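Local atomic coordinates of carbonic anhydrase (Sordaria macrospora, PDB entry 4O1K), a protein that catalyses the reversible, zinc-dependent hydration of carbon dioxide to bicarbonate as a tetrameric beta-class carbonic anhydrase. Residues I95-V99 against K100-V104; R142-E145 against K146-D149; A152-E155 against A156-E159. One frame throughout, in Å; residues are numbered along the deposited sequence. Where two conformers were deposited one is given.

Contact 1: I95-V99 against K100-V104; sequences IEYAV and KHLKV
Lys-100 folds back along the helix surface toward Glu-96, one turn earlier. Its CB lies 3.2 Å from Glu-96 O, the carbonyl that also accepts the backbone N-H of Lys-100, and CG stays beside that oxygen more loosely. Farther out, Lys-100 CD rests 3.4 Å from Glu-96 OE1, and CE passes the same oxygen at a greater distance. NZ at the tip stays 4.3 Å from Glu-96 OE1, too far for a salt bridge, though the opposite charges probably still attract. The bend of Glu-96 at chi2 (95°) turns its carboxylate toward the lysine methylenes.

Tyr-97 is flanked by two later residues: CD1 approaches His-101 CB, while CE2 lies 3.9 Å from Leu-102 CD1. With CG anti to the backbone N (chi1 -177°), its ring reaches both, and it meets the His-101 ring rim to rim. Tyr-97 O is gripped twice, by Leu-102 N at 3.0 Å nearly in line with the carbonyl and by His-101 N from well above the carbonyl plane. The last turn thus widens before Lys-103 takes positive phi. Val-104 N then bonds back to Ala-98 O at 3.1 Å, almost straight at 176°, and Lys-103 NZ reaches Lys-100 O. Ala-98 and Val-104 both pack on Leu-52 of strand 51-56. This is a helix C-terminus closed by a residue in left-handed conformation, Lys-103, within the beta-alpha-beta crossover from strand 74-79 to strand 106-112.

Contact 2: R142-E145 against K146-D149; sequences RLHE and KELD
Glu-145 O receives the backbone N-H of Asp-149 at 2.9 Å, a regular bond of the first turn of helix 145-150. The Asp-149 side chain crowds the same carbonyl: its CB stands 3.2 Å from Glu-145 O, and OD2 lies beside Glu-145 CG at 3.5 Å. The two acidic side chains run alongside each other and point the same way, their carboxylate planes nearly perpendicular at 84°. Glu-145 OE2 and Asp-149 OD2 are 3.8 Å apart, close enough for like charges to disfavour each other and perhaps raise the proton affinity of one of them. Asp-149 OD1 has a partner in the hydroxyl of Tyr-141.

His-144 is the N-cap residue, and here the carbonyl does the work: His-144 O takes Leu-148 N at 3.0 Å, nearly in line with the C=O bond. Leu-148 CG lies 3.6 Å from His-144 O, and its CD1 comes up to His-144 CB. The imidazole turns away from this apolar touch because CG sits anti to the carbonyl carbon (chi1 -61°). Its ND1 meets a water at the ring edge, in the ring plane, at 2.9 Å; the water also donates to Glu-147 OE1 and so bridges the two side chains. Both side chains have a second partner: His-144 NE2 bonds to Glu-168 and Glu-147 OE2 forms a salt bridge with Arg-160.

His-144 marks the break between helix 130-143 and helix 145-150. Leu-148 packs from the short helix onto Leu-161 and Leu-164 of helix 154-174, whereas Arg-142, in the last turn of helix 130-143, bonds through NH2 to Ile-217 O of the third subunit.

Contact 3: A152-E155 against A156-E159; sequences ADEE and ARYE
The chain enters helix 154-174 through Asp-153, whose extended psi (134°) gives way to helical values from Glu-154 onward. Three backbone bonds follow in sequence: Arg-157 N to Asp-153 O at 3.0 Å, Tyr-158 N to Glu-154 O, and Glu-159 N to Glu-155 O at 2.9 Å. Asp-153 caps this start with its side chain. With CG anti to its own N (chi1 179°), OD2 accepts Ala-156 N at 3.1 Å, the N-H coming from above the carboxylate plane rather than within it. The same oxygen brushes Ala-156 CB.

Arg-157 doubles back at chi3 (-49°), so that one face of its guanidinium lies over Glu-154 CA and Asp-153 O. NE is held by the carbonyl of Ile-151, and NH2 comes within 2.8 Å of Ala-152 O. The carboxylate of Glu-154 stops short of a salt bridge, its OE2 4.9 Å from Arg-157 NH1. One turn apart, Glu-155 OE2 and Glu-159 OE2 approach to 3.5 Å; Arg-199 probably eases their repulsion through a salt bridge to Glu-155 and a long, weak pairing with Glu-159. The hydroxyl of Tyr-158 bonds to the carbonyl of Cys-115, a zinc ligand. An aspartate N-cap thus opens a helix whose first turn and a half brings Tyr-158 into the second shell of the zinc site.

Contact 1 is partly buried, at the end of a helix that packs on the central sheet, while contacts 2 and 3 lie at the surface and on the same side of the chain's centre. Contact 1 and contact 3 are on opposite sides of that centre. Contacts 2 and 3 hold successive helices and touch where Leu-148 O meets Arg-157 CG at 3.3 Å. Residues 95-104 end a helix by widened backbone bonding and apolar packing; contact 2 joins the end of helix 130-143 to the start of helix 145-150, and contact 3 opens helix 154-174. Both surface contacts bring like acidic charges close. Their helix starts differ: a backbone carbonyl serves contact 2, a carboxylate cap contact 3.

Contact 1: I95-V99 against K100-V104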
ATOM      1  N   ILE A  95      10.252   2.227  -9.613  1.00 26.56           N
ATOM      2  CA  ILE A  95      11.200   1.305 -10.255  1.00 27.59           C
ATOM      3  C   ILE A  95      10.699   0.986 -11.659  1.00 29.53           C
ATOM      4  O   ILE A  95      11.452   1.044 -12.666  1.00 29.80           O
ATOM      5  CB  ILE A  95      11.332   0.012  -9.424  1.00 25.65           C
ATOM      6  CG1 ILE A  95      11.985   0.350  -8.086  1.00 25.62           C
ATOM      7  CG2 ILE A  95      12.154  -1.059 -10.174  1.00 24.38           C
ATOM      8  CD1 ILE A  95      12.093  -0.832  -7.113  1.00 29.20           C
ATOM      9  N   GLU A  96       9.422   0.643 -11.741  1.00 29.84           N
ATOM     10  CA  GLU A  96       8.821   0.341 -13.036  1.00 36.84           C
ATOM     11  C   GLU A  96       9.020   1.491 -14.027  1.00 38.66           C
ATOM     12  O   GLU A  96       9.435   1.281 -15.179  1.00 39.95           O
ATOM     13  CB  GLU A  96       7.325   0.086 -12.837  1.00 43.15           C
ATOM     14  CG  GLU A  96       6.514   0.069 -14.123  1.00 53.60           C
ATOM     15  CD  GLU A  96       6.343  -1.331 -14.651  1.00 57.55           C
ATOM     16  OE1 GLU A  96       7.330  -2.086 -14.581  1.00 56.64           O
ATOM     17  OE2 GLU A  96       5.230  -1.673 -15.112  1.00 59.58           O
ATOM     18  N   TYR A  97       8.738   2.708 -13.566  1.00 39.58           N
ATOM     19  CA  TYR A  97       8.810   3.908 -14.400  1.00 42.21           C
ATOM     20  C   TYR A  97      10.228   4.265 -14.817  1.00 38.69           C
ATOM     21  O   TYR A  97      10.472   4.677 -15.962  1.00 42.73           O
ATOM     22  CB  TYR A  97       8.191   5.086 -13.648  1.00 43.37           C
ATOM     23  CG  TYR A  97       8.119   6.393 -14.420  1.00 46.89           C
ATOM     24  CD1 TYR A  97       7.292   6.538 -15.533  1.00 52.77           C
ATOM     25  CD2 TYR A  97       8.841   7.493 -14.001  1.00 49.18           C
ATOM     26  CE1 TYR A  97       7.219   7.759 -16.215  1.00 56.19           C
ATOM     27  CE2 TYR A  97       8.777   8.698 -14.661  1.00 51.41           C
ATOM     28  CZ  TYR A  97       7.972   8.834 -15.757  1.00 56.68           C
ATOM     29  OH  TYR A  97       7.952  10.059 -16.381  1.00 60.65           O
ATOM     30  N   ALA A  98      11.164   4.106 -13.891  1.00 32.96           N
ATOM     31  CA  ALA A  98      12.573   4.401 -14.155  1.00 33.88           C
ATOM     32  C   ALA A  98      13.169   3.410 -15.138  1.00 33.75           C
ATOM     33  O   ALA A  98      13.940   3.787 -16.032  1.00 34.26           O
ATOM     34  CB  ALA A  98      13.375   4.405 -12.851  1.00 30.67           C
ATOM     35  N   VAL A  99      12.825   2.137 -14.982  1.00 33.02           N
ATOM     36  CA  VAL A  99      13.423   1.108 -15.836  1.00 34.95           C
ATOM     37  C   VAL A  99      12.788   1.107 -17.212  1.00 37.98           C
ATOM     38  O   VAL A  99      13.472   1.096 -18.240  1.00 39.21           O
ATOM     39  CB  VAL A  99      13.228  -0.261 -15.236  1.00 35.87           C
ATOM     40  CG1 VAL A  99      13.605  -1.319 -16.237  1.00 40.80           C
ATOM     41  CG2 VAL A  99      14.060  -0.388 -13.948  1.00 34.24           C
ATOM     42  N   LYS A 100      11.466   1.109 -17.236  1.00 34.72           N
ATOM     43  CA  LYS A 100      10.760   0.904 -18.496  1.00 41.39           C
ATOM     44  C   LYS A 100      10.592   2.162 -19.340  1.00 44.33           C
ATOM     45  O   LYS A 100      10.697   2.112 -20.566  1.00 47.57           O
ATOM     46  CB  LYS A 100       9.411   0.225 -18.244  1.00 43.61           C
ATOM     47  CG  LYS A 100       9.483  -1.285 -18.453  1.00 51.27           C
ATOM     48  CD  LYS A 100       8.339  -2.029 -17.778  1.00 54.99           C
ATOM     49  CE  LYS A 100       8.223  -3.447 -18.332  1.00 60.21           C
ATOM     50  NZ  LYS A 100       6.795  -3.890 -18.424  1.00 63.76           N
ATOM     51  N   HIS A 101      10.346   3.293 -18.692  1.00 46.22           N
ATOM     52  CA  HIS A 101      10.034   4.512 -19.420  1.00 49.47           C
ATOM     53  C   HIS A 101      11.182   5.525 -19.439  1.00 48.47           C
ATOM     54  O   HIS A 101      11.359   6.244 -20.426  1.00 47.29           O
ATOM     55  CB  HIS A 101       8.738   5.115 -18.876  1.00 54.46           C
ATOM     56  CG  HIS A 101       7.572   4.174 -18.954  1.00 60.35           C
ATOM     57  ND1 HIS A 101       6.991   3.805 -20.150  1.00 63.46           N
ATOM     58  CD2 HIS A 101       6.889   3.512 -17.985  1.00 59.39           C
ATOM     59  CE1 HIS A 101       6.001   2.960 -19.913  1.00 63.55           C
ATOM     60  NE2 HIS A 101       5.918   2.767 -18.608  1.00 58.82           N
ATOM     61  N   LEU A 102      11.984   5.577 -18.376  1.00 44.45           N
ATOM     62  CA  LEU A 102      13.167   6.447 -18.395  1.00 45.36           C
ATOM     63  C   LEU A 102      14.424   5.737 -18.914  1.00 43.84           C
ATOM     64  O   LEU A 102      15.389   6.401 -19.306  1.00 43.20           O
ATOM     65  CB  LEU A 102      13.426   7.077 -17.014  1.00 44.73           C
ATOM     66  CG  LEU A 102      12.383   8.104 -16.547  1.00 45.79           C
ATOM     67  CD1 LEU A 102      12.643   8.573 -15.114  1.00 46.19           C
ATOM     68  CD2 LEU A 102      12.357   9.288 -17.481  1.00 46.09           C
ATOM     69  N   LYS A 103      14.420   4.399 -18.892  1.00 38.01           N
ATOM     70  CA  LYS A 103      15.552   3.604 -19.391  1.00 35.90           C
ATOM     71  C   LYS A 103      16.842   3.960 -18.654  1.00 36.25           C
ATOM     72  O   LYS A 103      17.910   4.152 -19.243  1.00 34.59           O
ATOM     73  CB  LYS A 103      15.727   3.784 -20.899  1.00 42.89           C
ATOM     74  CG  LYS A 103      14.449   3.585 -21.708  1.00 49.98           C
ATOM     75  CD  LYS A 103      14.158   2.121 -21.934  1.00 55.34           C
ATOM     76  CE  LYS A 103      13.018   1.921 -22.939  1.00 61.58           C
ATOM     77  NZ  LYS A 103      12.169   0.731 -22.581  1.00 64.65           N
ATOM     78  N   VAL A 104      16.705   4.044 -17.338  1.00 30.85           N
ATOM     79  CA  VAL A 104      17.787   4.258 -16.418  1.00 32.11           C
ATOM     80  C   VAL A 104      18.857   3.165 -16.618  1.00 33.89           C
ATOM     81  O   VAL A 104      18.512   2.023 -16.907  1.00 32.38           O
ATOM     82  CB  VAL A 104      17.119   4.315 -15.010  1.00 42.37           C
ATOM     83  CG1 VAL A 104      17.654   3.292 -14.042  1.00 45.63           C
ATOM     84  CG2 VAL A 104      17.104   5.754 -14.473  1.00 37.29           C
TER
HETATM   85  O   HOH W   1       5.052   0.899 -17.293  1.00 52.15           O

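Contact 2: R142-E145 against K146-D149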
ATOM      1  N   ARG A 142      16.101 -10.703  11.075  1.00 35.68           N
ATOM      2  CA  ARG A 142      15.798 -12.114  11.256  1.00 36.00           C
ATOM      3  C   ARG A 142      16.403 -12.969  10.139  1.00 37.30           C
ATOM      4  O   ARG A 142      16.800 -14.098  10.382  1.00 41.04           O
ATOM      5  CB  ARG A 142      14.280 -12.320  11.384  1.00 42.07           C
ATOM      6  CG  ARG A 142      13.696 -11.660  12.634  1.00 43.43           C
ATOM      7  CD  ARG A 142      12.169 -11.819  12.742  1.00 48.11           C
ATOM      8  NE  ARG A 142      11.667 -11.126  13.924  1.00 46.10           N
ATOM      9  CZ  ARG A 142      10.886 -10.056  13.896  1.00 47.14           C
ATOM     10  NH1 ARG A 142      10.454  -9.550  12.736  1.00 46.94           N
ATOM     11  NH2 ARG A 142      10.508  -9.497  15.040  1.00 49.52           N
ATOM     12  N   LEU A 143      16.537 -12.408   8.936  1.00 39.39           N
ATOM     13  CA  LEU A 143      17.107 -13.139   7.808  1.00 41.61           C
ATOM     14  C   LEU A 143      18.596 -13.414   7.996  1.00 45.37           C
ATOM     15  O   LEU A 143      19.173 -14.262   7.309  1.00 46.16           O
ATOM     16  CB  LEU A 143      16.908 -12.357   6.506  1.00 40.29           C
ATOM     17  CG  LEU A 143      15.576 -12.587   5.787  1.00 43.93           C
ATOM     18  CD1 LEU A 143      15.355 -11.575   4.702  1.00 43.86           C
ATOM     19  CD2 LEU A 143      15.537 -13.978   5.202  1.00 45.90           C
ATOM     20  N   HIS A 144      19.220 -12.681   8.911  1.00 44.52           N
ATOM     21  CA  HIS A 144      20.649 -12.788   9.132  1.00 40.16           C
ATOM     22  C   HIS A 144      20.907 -12.859  10.624  1.00 39.08           C
ATOM     23  O   HIS A 144      21.931 -12.395  11.122  1.00 37.89           O
ATOM     24  CB  HIS A 144      21.340 -11.568   8.528  1.00 39.83           C
ATOM     25  CG  HIS A 144      21.133 -11.438   7.055  1.00 41.46           C
ATOM     26  ND1 HIS A 144      21.927 -12.087   6.134  1.00 42.84           N
ATOM     27  CD2 HIS A 144      20.209 -10.748   6.343  1.00 40.11           C
ATOM     28  CE1 HIS A 144      21.505 -11.799   4.914  1.00 43.21           C
ATOM     29  NE2 HIS A 144      20.471 -10.979   5.014  1.00 44.07           N
ATOM     30  N   GLU A 145      19.970 -13.480  11.334  1.00 39.41           N
ATOM     31  CA  GLU A 145      19.950 -13.414  12.783  1.00 37.11           C
ATOM     32  C   GLU A 145      21.222 -13.980  13.410  1.00 41.84           C
ATOM     33  O   GLU A 145      21.767 -13.408  14.367  1.00 44.00           O
ATOM     34  CB  GLU A 145      18.767 -14.215  13.284  1.00 45.36           C
ATOM     35  CG  GLU A 145      18.356 -13.845  14.661  1.00 53.19           C
ATOM     36  CD  GLU A 145      17.143 -14.613  15.094  1.00 60.14           C
ATOM     37  OE1 GLU A 145      16.270 -14.872  14.236  1.00 61.20           O
ATOM     38  OE2 GLU A 145      17.074 -14.955  16.286  1.00 66.13           O
ATOM     39  N   LYS A 146      21.674 -15.107  12.860  1.00 39.96           N
ATOM     40  CA  LYS A 146      22.865 -15.797  13.344  1.00 50.12           C
ATOM     41  C   LYS A 146      24.097 -14.911  13.238  1.00 51.15           C
ATOM     42  O   LYS A 146      24.868 -14.807  14.193  1.00 55.81           O
ATOM     43  CB  LYS A 146      23.104 -17.054  12.521  1.00 52.98           C
ATOM     44  CG  LYS A 146      22.367 -18.282  12.983  1.00 61.47           C
ATOM     45  CD  LYS A 146      22.836 -19.446  12.120  1.00 67.85           C
ATOM     46  CE  LYS A 146      22.563 -20.790  12.759  1.00 73.07           C
ATOM     47  NZ  LYS A 146      23.447 -21.836  12.139  1.00 75.98           N
ATOM     48  N   GLU A 147      24.284 -14.290  12.075  1.00 48.95           N
ATOM     49  CA  GLU A 147      25.455 -13.439  11.842  1.00 47.58           C
ATOM     50  C   GLU A 147      25.393 -12.208  12.737  1.00 46.27           C
ATOM     51  O   GLU A 147      26.392 -11.825  13.350  1.00 46.66           O
ATOM     52  CB  GLU A 147      25.546 -13.008  10.370  1.00 47.91           C
ATOM     53  CG  GLU A 147      26.556 -11.888  10.128  1.00 50.27           C
ATOM     54  CD  GLU A 147      26.607 -11.423   8.673  1.00 52.72           C
ATOM     55  OE1 GLU A 147      25.841 -11.948   7.833  1.00 54.35           O
ATOM     56  OE2 GLU A 147      27.412 -10.520   8.376  1.00 49.33           O
ATOM     57  N   LEU A 148      24.211 -11.601  12.821  1.00 41.20           N
ATOM     58  CA  LEU A 148      24.059 -10.355  13.562  1.00 42.27           C
ATOM     59  C   LEU A 148      24.227 -10.548  15.069  1.00 43.71           C
ATOM     60  O   LEU A 148      24.963  -9.788  15.712  1.00 47.85           O
ATOM     61  CB  LEU A 148      22.733  -9.676  13.222  1.00 40.56           C
ATOM     62  CG  LEU A 148      22.711  -8.996  11.841  1.00 39.92           C
ATOM     63  CD1 LEU A 148      21.297  -8.550  11.398  1.00 39.83           C
ATOM     64  CD2 LEU A 148      23.683  -7.809  11.830  1.00 36.02           C
ATOM     65  N   ASP A 149      23.560 -11.560  15.620  1.00 44.78           N
ATOM     66  CA  ASP A 149      23.649 -11.852  17.043  1.00 49.54           C
ATOM     67  C   ASP A 149      25.070 -12.172  17.469  1.00 50.25           C
ATOM     68  O   ASP A 149      25.435 -11.941  18.610  1.00 55.96           O
ATOM     69  CB  ASP A 149      22.753 -13.038  17.404  1.00 54.51           C
ATOM     70  CG  ASP A 149      21.286 -12.657  17.532  1.00 57.82           C
ATOM     71  OD1 ASP A 149      20.987 -11.446  17.676  1.00 56.86           O
ATOM     72  OD2 ASP A 149      20.439 -13.583  17.510  1.00 58.21           O
TER
HETATM   73  O   HOH W   2      24.007 -13.578   7.421  1.00 50.06           O

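Contact 3: A152-E155 against A156-E159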
ATOM      1  N   ALA A 152      29.259  -8.894  18.924  1.00 62.14           N
ATOM      2  CA  ALA A 152      29.125  -8.431  20.302  1.00 64.34           C
ATOM      3  C   ALA A 152      28.774  -6.944  20.423  1.00 64.92           C
ATOM      4  O   ALA A 152      27.788  -6.589  21.077  1.00 67.20           O
ATOM      5  CB  ALA A 152      30.393  -8.742  21.088  1.00 63.35           C
ATOM      6  N   ASP A 153      29.589  -6.084  19.817  1.00 62.02           N
ATOM      7  CA  ASP A 153      29.367  -4.645  19.916  1.00 62.70           C
ATOM      8  C   ASP A 153      28.078  -4.262  19.226  1.00 59.55           C
ATOM      9  O   ASP A 153      27.811  -4.691  18.098  1.00 55.67           O
ATOM     10  CB  ASP A 153      30.534  -3.845  19.324  1.00 67.00           C
ATOM     11  CG  ASP A 153      30.306  -2.334  19.397  1.00 74.06           C
ATOM     12  OD1 ASP A 153      29.803  -1.844  20.434  1.00 77.37           O
ATOM     13  OD2 ASP A 153      30.627  -1.634  18.413  1.00 76.12           O
ATOM     14  N   GLU A 154      27.294  -3.441  19.915  1.00 60.88           N
ATOM     15  CA  GLU A 154      25.994  -2.998  19.441  1.00 61.73           C
ATOM     16  C   GLU A 154      26.086  -2.094  18.217  1.00 55.27           C
ATOM     17  O   GLU A 154      25.335  -2.266  17.254  1.00 46.32           O
ATOM     18  CB  GLU A 154      25.271  -2.268  20.565  1.00 69.47           C
ATOM     19  CG  GLU A 154      23.818  -1.968  20.276  1.00 74.32           C
ATOM     20  CD  GLU A 154      23.037  -1.740  21.550  1.00 83.30           C
ATOM     21  OE1 GLU A 154      23.681  -1.513  22.602  1.00 87.93           O
ATOM     22  OE2 GLU A 154      21.788  -1.804  21.501  1.00 83.90           O
ATOM     23  N   GLU A 155      26.992  -1.120  18.253  1.00 58.14           N
ATOM     24  CA  GLU A 155      27.110  -0.202  17.134  1.00 58.43           C
ATOM     25  C   GLU A 155      27.592  -0.946  15.891  1.00 56.50           C
ATOM     26  O   GLU A 155      27.051  -0.743  14.803  1.00 57.73           O
ATOM     27  CB  GLU A 155      28.017   0.983  17.460  1.00 62.93           C
ATOM     28  CG  GLU A 155      27.766   2.200  16.554  1.00 66.95           C
ATOM     29  CD  GLU A 155      28.934   3.174  16.545  1.00 72.74           C
ATOM     30  OE1 GLU A 155      29.840   3.015  17.385  1.00 77.08           O
ATOM     31  OE2 GLU A 155      28.946   4.093  15.699  1.00 73.33           O
ATOM     32  N   ALA A 156      28.592  -1.813  16.063  1.00 53.16           N
ATOM     33  CA  ALA A 156      29.070  -2.676  14.975  1.00 51.39           C
ATOM     34  C   ALA A 156      27.919  -3.511  14.380  1.00 47.95           C
ATOM     35  O   ALA A 156      27.787  -3.645  13.151  1.00 43.49           O
ATOM     36  CB  ALA A 156      30.179  -3.572  15.461  1.00 51.44           C
ATOM     37  N   ARG A 157      27.096  -4.075  15.265  1.00 43.94           N
ATOM     38  CA  ARG A 157      25.896  -4.801  14.839  1.00 39.69           C
ATOM     39  C   ARG A 157      24.941  -3.929  14.022  1.00 38.80           C
ATOM     40  O   ARG A 157      24.409  -4.371  13.007  1.00 40.24           O
ATOM     41  CB  ARG A 157      25.162  -5.399  16.046  1.00 38.59           C
ATOM     42  CG  ARG A 157      24.236  -6.541  15.682  1.00 40.07           C
ATOM     43  CD  ARG A 157      23.483  -7.047  16.892  1.00 45.57           C
ATOM     44  NE  ARG A 157      24.400  -7.285  17.998  1.00 50.10           N
ATOM     45  CZ  ARG A 157      24.241  -6.764  19.213  1.00 54.07           C
ATOM     46  NH1 ARG A 157      23.194  -5.988  19.476  1.00 54.79           N
ATOM     47  NH2 ARG A 157      25.130  -7.011  20.165  1.00 55.32           N
ATOM     48  N   TYR A 158      24.779  -2.695  14.464  0.70 40.23           N
ATOM     49  CA  TYR A 158      23.878  -1.738  13.857  0.70 42.31           C
ATOM     50  C   TYR A 158      24.367  -1.364  12.447  0.70 40.54           C
ATOM     51  O   TYR A 158      23.582  -1.297  11.491  0.70 38.62           O
ATOM     52  CB  TYR A 158      23.825  -0.546  14.811  0.70 46.10           C
ATOM     53  CG  TYR A 158      23.166   0.702  14.310  0.70 44.47           C
ATOM     54  CD1 TYR A 158      22.098   0.657  13.437  0.70 41.38           C
ATOM     55  CD2 TYR A 158      23.615   1.941  14.733  0.70 47.75           C
ATOM     56  CE1 TYR A 158      21.508   1.819  12.980  0.70 42.93           C
ATOM     57  CE2 TYR A 158      23.024   3.097  14.298  0.70 47.31           C
ATOM     58  CZ  TYR A 158      21.975   3.027  13.414  0.70 46.59           C
ATOM     59  OH  TYR A 158      21.379   4.175  12.979  0.70 49.96           O
ATOM     60  N   GLU A 159      25.673  -1.165  12.314  1.00 40.25           N
ATOM     61  CA  GLU A 159      26.283  -0.825  11.022  1.00 38.94           C
ATOM     62  C   GLU A 159      26.153  -2.014  10.067  1.00 35.87           C
ATOM     63  O   GLU A 159      25.865  -1.849   8.857  1.00 38.07           O
ATOM     64  CB  GLU A 159      27.746  -0.386  11.209  1.00 42.69           C
ATOM     65  CG  GLU A 159      27.863   0.862  12.086  1.00 48.66           C
ATOM     66  CD  GLU A 159      29.273   1.423  12.163  1.00 59.72           C
ATOM     67  OE1 GLU A 159      30.246   0.689  11.856  1.00 61.78           O
ATOM     68  OE2 GLU A 159      29.399   2.613  12.531  1.00 63.25           O
TER